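Local coordinates for glutamate racemase (PDB 3OUT), which belongs to the Asp/Glu/hydantoin racemase family of alpha/beta enzymes and holds D-glutamic acid in a pocket between its two parallel beta sheets, at residues I44-K49 against N78-I83; G115-P120 against G147-M152; A121-N126 against V141-C146; L182-T187 against E194-I199. All blocks are in the same frame, centred on the assembly; numbering follows the deposited sequence.

Contact 1 of 4, residues I44-K49 against N78-I83; sequences IPYGTK and NTISAI. With DGL (D-glutamic acid), chain E.
Tyr46 and Gly47 meet Thr79 and Ile80 in a small, buried van der Waals contact between the loop after strand 35-39 and the first turn of helix 78-92, at the wall of the ligand pocket. The Tyr46 ring lies obliquely to Ile80, with Tyr46 CD2 3.8 Å from Ile80 CG1. With CG beside the backbone N (chi1 -76°), the ring is laid alongside Ile80, Tyr46 CE2 coming 3.8 Å from Ile80 CD1, and its hydroxyl is hydrogen-bonded to Asp40. Thr79 sends CG2 against Tyr46 O at 3.8 Å, while its OG1 turns to the D-glutamic acid. The two segments grip opposite ends of this molecule. Tyr46 N donates to DGL O at 2.7 Å and 161°, and Gly47 N reaches DGL OXT. At the far end, Asn78 holds DGL OE2 twice, through its backbone N and nearly straight from ND2 (3.0 Å, 168°), and Thr79 OG1 lies 2.7 Å from DGL OE1; Thr79 N adds a weak bond to the same oxygen. Both carboxylates thus lie on backbone N-H groups, and the N-terminal end of helix 78-92 would probably stabilise the negative charge of the distal one.

Contact 2 of 4, residues G115-P120 against G147-M152; sequences GVIATP and GLFVSM
Pro120 lies against Gly147 in the closest part of this contact, where Pro120 CG and Gly147 CA are 3.9 Å apart and CD of the same ring is equally near that alpha carbon. Glycine has no side chain, and the proline ring rests directly on the backbone that leads from strand 140-145 into helix 149-154. Gly147 is partly exposed, whereas Pro120 is buried and in turn meets Lys244 of the second subunit. Thr119, between strand 113-118 and helix 120-125, is the N-cap of that helix: its side chain caps a backbone N just past Pro120, and its OG1 is also hydrogen-bonded to the hydroxyls of Thr79 and Thr122. The strand passes directly into the helix, as in parallel alpha/beta folds, whose ligands commonly bind at the carboxyl ends of the strands, and Thr119 is here part of the D-glutamic acid pocket. Its methyl faces Val150 more loosely, with CG2 of Thr119 and CG2 of Val150 4.3 Å apart. The inner side is looser too, although buried: Ile117 CD1 comes up to the edge of the Phe149 ring, near the ring plane, 4.3 Å from Phe149 CE2. Other groups complete the packing on that side, since Phe149 meets Tyr189 and Tyr170 edge-to-face and Ile117 leans on Phe174, Leu182 and Leu184.

Contact 3 of 4, residues A121-N126 against V141-C146; sequences ATINSN and VYSNPC
Ile123 on helix 120-125 packs on Ser143, Asn144 and Pro145 of strand 140-145, within the beta-alpha-beta crossover that leads from strand 113-118 through helices 120-125 and 127-135 to its parallel neighbour at the sheet edge. The axes of residues 121-125 and 141-145 approach to 7.6 Å at 144°, so the helix runs back roughly antiparallel to the strand. Apolar contacts carry the packing, all three side-chain carbons of Ile123 beyond CB taking part. With CG1 beside the backbone N (chi1 -65°), CD1 and CG2 both rest on Ser143 CB, CD1 at 3.9 Å; CG2 also touches CD of Pro145 at 4.0 Å, and CG1 lies against the Asn144-Pro145 peptide, 3.7 Å from Pro145 N. The isoleucine and the proline ring are roughly perpendicular. Polar groups act outward instead. Asn144 ND2 bonds to the carbonyl of Tyr170, and Asn126, which leaves the helix with a positive phi of 65°, gives its ND2 to the Glu69 carboxylate and the Asp67 backbone carbonyl, both of the third subunit. Within the helix, Ser125 curls back on the preceding turn, its OG donating to Thr122 O at 2.7 Å from a position tilted out of the carbonyl plane.

Contact 4 of 4, residues L182-T187 against E194-I199; sequences LILGCT and ESIAKI. With DGL (D-glutamic acid), chain E.
Leu184 and Ile196, the pair with the nearest alpha carbons, keep them 9.7 Å apart, and the gap between strand 181-184 and helix 193-199 is bridged by side chains alone. Ile196 sends one arm to each of two leucines. Its CG2, anti to the backbone N, meets Leu182 CD2 at 4.0 Å, where the two side chains lie nearly perpendicular; its CD1 reaches Leu184 CD2 at 3.9 Å, these two side chains running antiparallel alongside one another. Leu184 is itself the centre of an inverse gamma turn, with a weak bond from Gly185 N to Ile183 O (3.0 Å), and the following residues enter the D-glutamic acid pocket. Thr187 N donates to DGL OE2 at 2.9 Å and 164°. Cys186 SG lies 3.7 Å from DGL CD, and Thr187 OG1, placed between its backbone N and carbonyl carbon by chi1 of 52°, comes 3.3 Å from DGL CG. The helix is the middle element of the beta-alpha-beta unit ending in strand 203-205: Ile196 also rests on Leu204 of that strand and on Leu171 of helix 161-171, while Leu182 and Leu184 touch Ile117 on the neighbouring strand 113-118.

In the fold
From the N terminus, contact 1 comes first and closes a loop holding helix 51-67 and strand 72-75, bringing two pocket walls together. Contact 2 opens later, at strand 113-118, and its loop encloses contact 3, which shuts the shorter excursion through helix 127-135. Contact 4 follows in series and closes only a few residues; none of the four cross. Contacts 2, 3 and 4 share the four-stranded sheet: strand 113-118 is bonded to strand 140-145 on one side and to strand 181-184 on the other. Contact 1 meets contacts 2 and 3 through a cluster of threonine hydroxyls and through the probable hydrogen bond from Ala121 N to Gly47 O. Contacts 1 and 4 hold the same D-glutamic acid.

Contact 1 of 4, residues I44-K49 against N78-I83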
loop_
_atom_site.group_PDB
_atom_site.type_symbol
_atom_site.label_atom_id
_atom_site.label_comp_id
_atom_site.label_asym_id
_atom_site.label_seq_id
_atom_site.Cartn_x
_atom_site.Cartn_y
_atom_site.Cartn_z
ATOM N N ILE B 44 -0.290 9.329 -5.368
ATOM C CA ILE B 44 0.066 10.727 -5.634
ATOM C C ILE B 44 -0.831 11.689 -4.821
ATOM O O ILE B 44 -1.994 11.392 -4.502
ATOM C CB ILE B 44 0.055 11.093 -7.136
ATOM C CG1 ILE B 44 -1.317 10.832 -7.805
ATOM C CG2 ILE B 44 1.227 10.402 -7.860
ATOM C CD1 ILE B 44 -1.366 11.290 -9.304
ATOM N N PRO B 45 -0.302 12.866 -4.485
ATOM C CA PRO B 45 1.026 13.366 -4.821
ATOM C C PRO B 45 2.104 12.835 -3.895
ATOM O O PRO B 45 1.849 12.546 -2.714
ATOM C CB PRO B 45 0.886 14.874 -4.633
ATOM C CG PRO B 45 -0.079 14.972 -3.513
ATOM C CD PRO B 45 -1.057 13.855 -3.721
ATOM N N TYR B 46 3.330 12.744 -4.393
ATOM C CA TYR B 46 4.475 12.503 -3.531
ATOM C C TYR B 46 5.066 13.799 -2.977
ATOM O O TYR B 46 5.780 13.771 -1.991
ATOM C CB TYR B 46 5.570 11.796 -4.315
ATOM C CG TYR B 46 5.400 10.322 -4.603
ATOM C CD1 TYR B 46 4.146 9.723 -4.761
ATOM C CD2 TYR B 46 6.522 9.534 -4.856
ATOM C CE1 TYR B 46 4.035 8.378 -5.113
ATOM C CE2 TYR B 46 6.413 8.188 -5.192
ATOM C CZ TYR B 46 5.170 7.616 -5.336
ATOM O OH TYR B 46 5.172 6.293 -5.702
ATOM N N GLY B 47 4.762 14.925 -3.611
ATOM C CA GLY B 47 5.424 16.193 -3.281
ATOM C C GLY B 47 5.171 16.711 -1.876
ATOM O O GLY B 47 5.867 17.624 -1.411
ATOM N N THR B 48 4.127 16.200 -1.226
ATOM C CA THR B 48 3.728 16.610 0.110
ATOM C C THR B 48 3.885 15.483 1.138
ATOM O O THR B 48 3.369 15.626 2.241
ATOM C CB THR B 48 2.250 17.085 0.096
ATOM O OG1 THR B 48 1.419 16.022 -0.329
ATOM C CG2 THR B 48 2.114 18.281 -0.835
ATOM N N LYS B 49 4.583 14.396 0.787
ATOM C CA LYS B 49 4.771 13.240 1.678
ATOM C C LYS B 49 6.166 13.309 2.326
ATOM O O LYS B 49 7.001 14.112 1.917
ATOM C CB LYS B 49 4.557 11.935 0.883
ATOM C CG LYS B 49 3.218 11.779 0.100
ATOM C CD LYS B 49 1.984 11.838 1.000
ATOM C CE LYS B 49 0.623 12.093 0.242
ATOM N NZ LYS B 49 0.261 11.065 -0.834
ATOM N N ASN B 78 11.003 14.721 -10.145
ATOM C CA ASN B 78 12.000 15.412 -9.368
ATOM C C ASN B 78 11.972 15.038 -7.885
ATOM O O ASN B 78 13.005 15.027 -7.216
ATOM C CB ASN B 78 11.839 16.932 -9.476
ATOM C CG ASN B 78 12.198 17.482 -10.842
ATOM O OD1 ASN B 78 13.341 17.965 -11.073
ATOM N ND2 ASN B 78 11.224 17.459 -11.752
ATOM N N THR B 79 10.789 14.730 -7.378
ATOM C CA THR B 79 10.596 14.417 -5.961
ATOM C C THR B 79 11.239 13.059 -5.666
ATOM O O THR B 79 12.015 12.937 -4.732
ATOM C CB THR B 79 9.074 14.439 -5.549
ATOM O OG1 THR B 79 8.514 15.720 -5.854
ATOM C CG2 THR B 79 8.909 14.071 -4.085
ATOM N N ILE B 80 10.974 12.047 -6.492
ATOM C CA ILE B 80 11.666 10.746 -6.347
ATOM C C ILE B 80 13.177 10.903 -6.563
ATOM O O ILE B 80 13.971 10.365 -5.796
ATOM C CB ILE B 80 11.083 9.690 -7.316
ATOM C CG1 ILE B 80 9.605 9.441 -6.995
ATOM C CG2 ILE B 80 11.873 8.347 -7.221
ATOM C CD1 ILE B 80 8.855 8.555 -8.046
ATOM N N SER B 81 13.571 11.665 -7.576
ATOM C CA SER B 81 15.026 11.885 -7.797
ATOM C C SER B 81 15.728 12.529 -6.603
ATOM O O SER B 81 16.873 12.213 -6.287
ATOM C CB SER B 81 15.232 12.788 -9.004
ATOM O OG SER B 81 14.761 12.174 -10.233
ATOM N N ALA B 82 15.072 13.488 -5.986
ATOM C CA ALA B 82 15.618 14.207 -4.854
ATOM C C ALA B 82 15.865 13.331 -3.625
ATOM O O ALA B 82 16.827 13.526 -2.853
ATOM C CB ALA B 82 14.647 15.320 -4.444
ATOM N N ILE B 83 14.940 12.398 -3.407
ATOM C CA ILE B 83 14.824 11.701 -2.129
ATOM C C ILE B 83 15.165 10.227 -2.180
ATOM O O ILE B 83 15.641 9.693 -1.171
ATOM C CB ILE B 83 13.409 11.945 -1.515
ATOM C CG1 ILE B 83 13.331 13.406 -1.064
ATOM C CG2 ILE B 83 13.047 10.944 -0.402
ATOM C CD1 ILE B 83 11.899 13.994 -0.956
HETATM N N DGL E . 3.968 14.046 -9.546
HETATM C CA DGL E . 4.310 15.116 -8.545
HETATM C C DGL E . 3.833 14.730 -7.174
HETATM O O DGL E . 3.561 13.530 -6.943
HETATM C CB DGL E . 5.804 15.392 -8.420
HETATM C CG DGL E . 6.528 15.692 -9.740
HETATM C CD DGL E . 7.939 16.226 -9.586
HETATM O OE1 DGL E . 8.357 16.544 -8.458
HETATM O OE2 DGL E . 8.618 16.364 -10.642
HETATM O OXT DGL E . 3.784 15.586 -6.258
#

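Contact 2 of 4, residues G115-P120 against G147-M152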
loop_
_atom_site.group_PDB
_atom_site.type_symbol
_atom_site.label_atom_id
_atom_site.label_comp_id
_atom_site.label_asym_id
_atom_site.label_seq_id
_atom_site.Cartn_x
_atom_site.Cartn_y
_atom_site.Cartn_z
ATOM N N GLY B 115 17.977 30.113 -9.400
ATOM C CA GLY B 115 16.785 29.850 -8.639
ATOM C C GLY B 115 16.231 28.475 -8.952
ATOM O O GLY B 115 16.381 27.969 -10.049
ATOM N N VAL B 116 15.567 27.895 -7.961
ATOM C CA VAL B 116 14.868 26.592 -8.098
ATOM C C VAL B 116 13.482 26.673 -7.471
ATOM O O VAL B 116 13.321 27.118 -6.334
ATOM C CB VAL B 116 15.644 25.480 -7.389
ATOM C CG1 VAL B 116 14.999 24.100 -7.640
ATOM C CG2 VAL B 116 17.068 25.432 -7.924
ATOM N N ILE B 117 12.498 26.172 -8.204
ATOM C CA ILE B 117 11.153 25.952 -7.650
ATOM C C ILE B 117 10.830 24.489 -7.823
ATOM O O ILE B 117 11.185 23.882 -8.844
ATOM C CB ILE B 117 10.030 26.824 -8.285
ATOM C CG1 ILE B 117 10.046 26.782 -9.827
ATOM C CG2 ILE B 117 10.166 28.280 -7.766
ATOM C CD1 ILE B 117 8.842 27.430 -10.544
ATOM N N ALA B 118 10.114 23.932 -6.842
ATOM C CA ALA B 118 9.796 22.512 -6.851
ATOM C C ALA B 118 8.779 22.212 -5.778
ATOM O O ALA B 118 8.380 23.098 -5.030
ATOM C CB ALA B 118 11.118 21.647 -6.636
ATOM N N THR B 119 8.422 20.946 -5.659
ATOM C CA THR B 119 7.509 20.542 -4.586
ATOM C C THR B 119 8.117 20.782 -3.208
ATOM O O THR B 119 9.345 20.865 -3.041
ATOM C CB THR B 119 7.138 19.061 -4.650
ATOM O OG1 THR B 119 8.329 18.279 -4.437
ATOM C CG2 THR B 119 6.459 18.643 -5.962
ATOM N N PRO B 120 7.257 20.881 -2.195
ATOM C CA PRO B 120 7.794 20.984 -0.827
ATOM C C PRO B 120 8.793 19.886 -0.482
ATOM O O PRO B 120 9.857 20.185 0.090
ATOM C CB PRO B 120 6.505 20.947 0.036
ATOM C CG PRO B 120 5.500 21.541 -0.824
ATOM C CD PRO B 120 5.787 20.981 -2.196
ATOM N N GLY B 147 3.916 24.828 -3.355
ATOM C CA GLY B 147 3.053 23.697 -2.981
ATOM C C GLY B 147 1.778 23.509 -3.785
ATOM O O GLY B 147 1.448 22.379 -4.175
ATOM N N LEU B 148 1.059 24.606 -4.061
ATOM C CA LEU B 148 -0.219 24.522 -4.763
ATOM C C LEU B 148 -0.121 24.209 -6.243
ATOM O O LEU B 148 -1.119 23.754 -6.832
ATOM C CB LEU B 148 -1.052 25.792 -4.598
ATOM C CG LEU B 148 -2.552 25.785 -4.958
ATOM C CD1 LEU B 148 -3.337 24.603 -4.310
ATOM C CD2 LEU B 148 -3.194 27.123 -4.557
ATOM N N PHE B 149 1.054 24.393 -6.857
ATOM C CA PHE B 149 1.096 24.276 -8.310
ATOM C C PHE B 149 0.635 22.907 -8.868
ATOM O O PHE B 149 -0.064 22.846 -9.884
ATOM C CB PHE B 149 2.509 24.551 -8.845
ATOM C CG PHE B 149 2.873 26.013 -9.085
ATOM C CD1 PHE B 149 1.993 27.073 -8.891
ATOM C CD2 PHE B 149 4.164 26.300 -9.508
ATOM C CE1 PHE B 149 2.376 28.374 -9.177
ATOM C CE2 PHE B 149 4.578 27.618 -9.737
ATOM C CZ PHE B 149 3.676 28.637 -9.604
ATOM N N VAL B 150 1.060 21.809 -8.260
ATOM C CA VAL B 150 0.727 20.502 -8.777
ATOM C C VAL B 150 -0.784 20.293 -8.873
ATOM O O VAL B 150 -1.303 19.959 -9.943
ATOM C CB VAL B 150 1.389 19.364 -7.975
ATOM C CG1 VAL B 150 0.742 18.020 -8.249
ATOM C CG2 VAL B 150 2.913 19.301 -8.276
ATOM N N SER B 151 -1.509 20.489 -7.775
ATOM C CA SER B 151 -2.968 20.290 -7.813
ATOM C C SER B 151 -3.662 21.278 -8.768
ATOM O O SER B 151 -4.562 20.912 -9.502
ATOM C CB SER B 151 -3.547 20.392 -6.418
ATOM O OG SER B 151 -4.950 20.111 -6.512
HETATM N N MSE B 152 -3.217 22.527 -8.741
HETATM C CA MSE B 152 -3.736 23.605 -9.578
HETATM C C MSE B 152 -3.707 23.158 -11.044
HETATM O O MSE B 152 -4.706 23.262 -11.759
HETATM C CB MSE B 152 -2.880 24.885 -9.371
HETATM C CG MSE B 152 -3.350 26.031 -10.143
HETATM SE SE MSE B 152 -2.174 27.571 -9.903
HETATM C CE MSE B 152 -0.775 26.903 -11.112
#

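Contact 3 of 4, residues A121-N126 against V141-C146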
loop_
_atom_site.group_PDB
_atom_site.type_symbol
_atom_site.label_atom_id
_atom_site.label_comp_id
_atom_site.label_asym_id
_atom_site.label_seq_id
_atom_site.Cartn_x
_atom_site.Cartn_y
_atom_site.Cartn_z
ATOM N N ALA B 121 8.499 18.621 -0.819
ATOM C CA ALA B 121 9.448 17.529 -0.554
ATOM C C ALA B 121 10.791 17.758 -1.234
ATOM O O ALA B 121 11.831 17.590 -0.615
ATOM C CB ALA B 121 8.875 16.165 -0.924
ATOM N N THR B 122 10.769 18.180 -2.496
ATOM C CA THR B 122 12.006 18.377 -3.212
ATOM C C THR B 122 12.814 19.481 -2.573
ATOM O O THR B 122 14.022 19.350 -2.424
ATOM C CB THR B 122 11.728 18.648 -4.713
ATOM O OG1 THR B 122 11.109 17.488 -5.282
ATOM C CG2 THR B 122 13.005 19.054 -5.520
ATOM N N ILE B 123 12.183 20.623 -2.303
ATOM C CA ILE B 123 12.937 21.779 -1.805
ATOM C C ILE B 123 13.438 21.460 -0.381
ATOM O O ILE B 123 14.614 21.676 -0.068
ATOM C CB ILE B 123 12.096 23.065 -1.800
ATOM C CG1 ILE B 123 11.708 23.483 -3.213
ATOM C CG2 ILE B 123 12.871 24.196 -1.062
ATOM C CD1 ILE B 123 12.873 23.778 -4.151
ATOM N N ASN B 124 12.573 20.878 0.465
ATOM C CA ASN B 124 12.962 20.542 1.833
ATOM C C ASN B 124 14.057 19.481 1.888
ATOM O O ASN B 124 14.842 19.463 2.820
ATOM C CB ASN B 124 11.773 20.070 2.674
ATOM C CG ASN B 124 10.775 21.158 2.930
ATOM O OD1 ASN B 124 11.085 22.336 2.856
ATOM N ND2 ASN B 124 9.540 20.756 3.206
ATOM N N SER B 125 14.167 18.638 0.861
ATOM C CA SER B 125 15.229 17.656 0.793
ATOM C C SER B 125 16.593 18.299 0.543
ATOM O O SER B 125 17.627 17.678 0.791
ATOM C CB SER B 125 14.982 16.647 -0.305
ATOM O OG SER B 125 15.368 17.165 -1.554
ATOM N N ASN B 126 16.562 19.519 0.038
ATOM C CA ASN B 126 17.772 20.265 -0.372
ATOM C C ASN B 126 18.542 19.667 -1.550
ATOM O O ASN B 126 19.685 20.102 -1.837
ATOM C CB ASN B 126 18.732 20.514 0.820
ATOM C CG ASN B 126 19.682 21.684 0.565
ATOM O OD1 ASN B 126 19.253 22.768 0.145
ATOM N ND2 ASN B 126 20.982 21.470 0.844
ATOM N N VAL B 141 22.495 29.504 -4.792
ATOM C CA VAL B 141 21.227 28.798 -5.085
ATOM C C VAL B 141 20.100 29.265 -4.158
ATOM O O VAL B 141 20.228 29.198 -2.945
ATOM C CB VAL B 141 21.386 27.279 -4.979
ATOM C CG1 VAL B 141 20.045 26.569 -5.361
ATOM C CG2 VAL B 141 22.527 26.770 -5.858
ATOM N N TYR B 142 19.047 29.814 -4.763
ATOM C CA TYR B 142 17.850 30.257 -4.051
ATOM C C TYR B 142 16.693 29.307 -4.397
ATOM O O TYR B 142 16.397 29.076 -5.566
ATOM C CB TYR B 142 17.490 31.659 -4.489
ATOM C CG TYR B 142 18.498 32.693 -4.044
ATOM C CD1 TYR B 142 18.499 33.179 -2.733
ATOM C CD2 TYR B 142 19.420 33.170 -4.934
ATOM C CE1 TYR B 142 19.421 34.155 -2.339
ATOM C CE2 TYR B 142 20.351 34.131 -4.562
ATOM C CZ TYR B 142 20.344 34.617 -3.274
ATOM O OH TYR B 142 21.274 35.590 -2.961
ATOM N N SER B 143 16.082 28.748 -3.369
ATOM C CA SER B 143 15.060 27.732 -3.558
ATOM C C SER B 143 13.770 28.133 -2.874
ATOM O O SER B 143 13.794 28.671 -1.749
ATOM C CB SER B 143 15.547 26.423 -2.959
ATOM O OG SER B 143 16.733 25.939 -3.579
ATOM N N ASN B 144 12.642 27.854 -3.527
ATOM C CA ASN B 144 11.331 28.125 -2.926
ATOM C C ASN B 144 10.317 27.057 -3.341
ATOM O O ASN B 144 10.142 26.831 -4.512
ATOM C CB ASN B 144 10.818 29.512 -3.319
ATOM C CG ASN B 144 9.809 30.083 -2.320
ATOM O OD1 ASN B 144 9.944 29.884 -1.110
ATOM N ND2 ASN B 144 8.811 30.826 -2.829
ATOM N N PRO B 145 9.614 26.437 -2.355
ATOM C CA PRO B 145 8.562 25.483 -2.727
ATOM C C PRO B 145 7.326 26.180 -3.331
ATOM O O PRO B 145 7.038 27.332 -3.004
ATOM C CB PRO B 145 8.236 24.794 -1.403
ATOM C CG PRO B 145 8.590 25.709 -0.387
ATOM C CD PRO B 145 9.711 26.583 -0.900
ATOM N N CYS B 146 6.615 25.495 -4.234
ATOM C CA CYS B 146 5.397 26.035 -4.833
ATOM C C CYS B 146 4.274 25.040 -4.618
ATOM O O CYS B 146 3.741 24.470 -5.576
ATOM C CB CYS B 146 5.581 26.288 -6.314
ATOM S SG CYS B 146 6.867 27.543 -6.724
#

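Contact 4 of 4, residues L182-T187 against E194-I199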
loop_
_atom_site.group_PDB
_atom_site.type_symbol
_atom_site.label_atom_id
_atom_site.label_comp_id
_atom_site.label_asym_id
_atom_site.label_seq_id
_atom_site.Cartn_x
_atom_site.Cartn_y
_atom_site.Cartn_z
ATOM N N LEU B 182 15.950 30.116 -13.742
ATOM C CA LEU B 182 15.032 29.490 -12.790
ATOM C C LEU B 182 14.809 28.050 -13.255
ATOM O O LEU B 182 14.268 27.814 -14.353
ATOM C CB LEU B 182 13.685 30.221 -12.760
ATOM C CG LEU B 182 12.686 29.641 -11.737
ATOM C CD1 LEU B 182 13.089 29.821 -10.254
ATOM C CD2 LEU B 182 11.281 30.211 -11.932
ATOM N N ILE B 183 15.179 27.090 -12.404
ATOM C CA ILE B 183 14.913 25.678 -12.683
ATOM C C ILE B 183 13.464 25.362 -12.370
ATOM O O ILE B 183 12.986 25.543 -11.224
ATOM C CB ILE B 183 15.838 24.726 -11.899
ATOM C CG1 ILE B 183 17.301 24.968 -12.306
ATOM C CG2 ILE B 183 15.497 23.246 -12.187
ATOM C CD1 ILE B 183 18.298 24.151 -11.532
ATOM N N LEU B 184 12.771 24.874 -13.401
ATOM C CA LEU B 184 11.416 24.338 -13.251
ATOM C C LEU B 184 11.538 22.876 -12.726
ATOM O O LEU B 184 11.474 21.855 -13.501
ATOM C CB LEU B 184 10.684 24.393 -14.601
ATOM C CG LEU B 184 10.561 25.785 -15.213
ATOM C CD1 LEU B 184 9.698 25.706 -16.496
ATOM C CD2 LEU B 184 10.002 26.798 -14.177
ATOM N N GLY B 185 11.783 22.785 -11.419
ATOM C CA GLY B 185 12.161 21.537 -10.747
ATOM C C GLY B 185 11.007 20.643 -10.318
ATOM O O GLY B 185 11.109 19.926 -9.333
ATOM N N CYS B 186 9.950 20.659 -11.122
ATOM C CA CYS B 186 8.813 19.757 -10.995
ATOM C C CYS B 186 8.275 19.522 -12.386
ATOM O O CYS B 186 8.165 20.456 -13.191
ATOM C CB CYS B 186 7.769 20.386 -10.113
ATOM S SG CYS B 186 6.160 19.507 -9.942
ATOM N N THR B 187 7.920 18.287 -12.684
ATOM C CA THR B 187 7.422 17.936 -14.023
ATOM C C THR B 187 6.243 18.792 -14.505
ATOM O O THR B 187 6.049 18.965 -15.729
ATOM C CB THR B 187 6.918 16.467 -14.062
ATOM O OG1 THR B 187 5.984 16.246 -12.997
ATOM C CG2 THR B 187 8.019 15.517 -13.890
ATOM N N GLU B 194 4.547 30.026 -19.526
ATOM C CA GLU B 194 4.165 31.364 -20.024
ATOM C C GLU B 194 3.685 32.278 -18.903
ATOM O O GLU B 194 4.010 33.469 -18.894
ATOM C CB GLU B 194 3.101 31.274 -21.120
ATOM C CG GLU B 194 3.553 30.621 -22.404
ATOM C CD GLU B 194 2.500 30.691 -23.537
ATOM O OE1 GLU B 194 1.476 31.412 -23.377
ATOM O OE2 GLU B 194 2.720 30.037 -24.601
ATOM N N SER B 195 2.932 31.747 -17.938
ATOM C CA SER B 195 2.536 32.532 -16.771
ATOM C C SER B 195 3.740 32.847 -15.905
ATOM O O SER B 195 3.860 33.936 -15.395
ATOM C CB SER B 195 1.485 31.827 -15.928
ATOM O OG SER B 195 0.305 31.577 -16.700
ATOM N N ILE B 196 4.644 31.888 -15.720
ATOM C CA ILE B 196 5.850 32.141 -14.932
ATOM C C ILE B 196 6.680 33.272 -15.572
ATOM O O ILE B 196 7.131 34.169 -14.885
ATOM C CB ILE B 196 6.677 30.844 -14.746
ATOM C CG1 ILE B 196 5.881 29.854 -13.891
ATOM C CG2 ILE B 196 8.061 31.142 -14.075
ATOM C CD1 ILE B 196 6.468 28.456 -13.780
ATOM N N ALA B 197 6.871 33.189 -16.877
ATOM C CA ALA B 197 7.678 34.156 -17.639
ATOM C C ALA B 197 7.147 35.586 -17.513
ATOM O O ALA B 197 7.931 36.544 -17.575
ATOM C CB ALA B 197 7.713 33.765 -19.065
ATOM N N LYS B 198 5.831 35.736 -17.340
ATOM C CA LYS B 198 5.215 37.088 -17.109
ATOM C C LYS B 198 5.624 37.728 -15.777
ATOM O O LYS B 198 5.738 38.961 -15.677
ATOM C CB LYS B 198 3.679 37.032 -17.105
ATOM C CG LYS B 198 2.929 37.019 -18.422
ATOM C CD LYS B 198 1.424 36.915 -18.111
ATOM C CE LYS B 198 0.517 37.237 -19.290
ATOM N NZ LYS B 198 0.664 36.247 -20.406
ATOM N N ILE B 199 5.808 36.899 -14.749
ATOM C CA ILE B 199 6.130 37.358 -13.400
ATOM C C ILE B 199 7.643 37.525 -13.177
ATOM O O ILE B 199 8.097 38.464 -12.509
ATOM C CB ILE B 199 5.608 36.344 -12.349
ATOM C CG1 ILE B 199 4.120 35.996 -12.569
ATOM C CG2 ILE B 199 5.886 36.831 -10.948
ATOM C CD1 ILE B 199 3.179 37.182 -12.823
HETATM N N DGL E . 3.968 14.046 -9.546
HETATM C CA DGL E . 4.310 15.116 -8.545
HETATM C C DGL E . 3.833 14.730 -7.174
HETATM O O DGL E . 3.561 13.530 -6.943
HETATM C CB DGL E . 5.804 15.392 -8.420
HETATM C CG DGL E . 6.528 15.692 -9.740
HETATM C CD DGL E . 7.939 16.226 -9.586
HETATM O OE1 DGL E . 8.357 16.544 -8.458
HETATM O OE2 DGL E . 8.618 16.364 -10.642
HETATM O OXT DGL E . 3.784 15.586 -6.258
#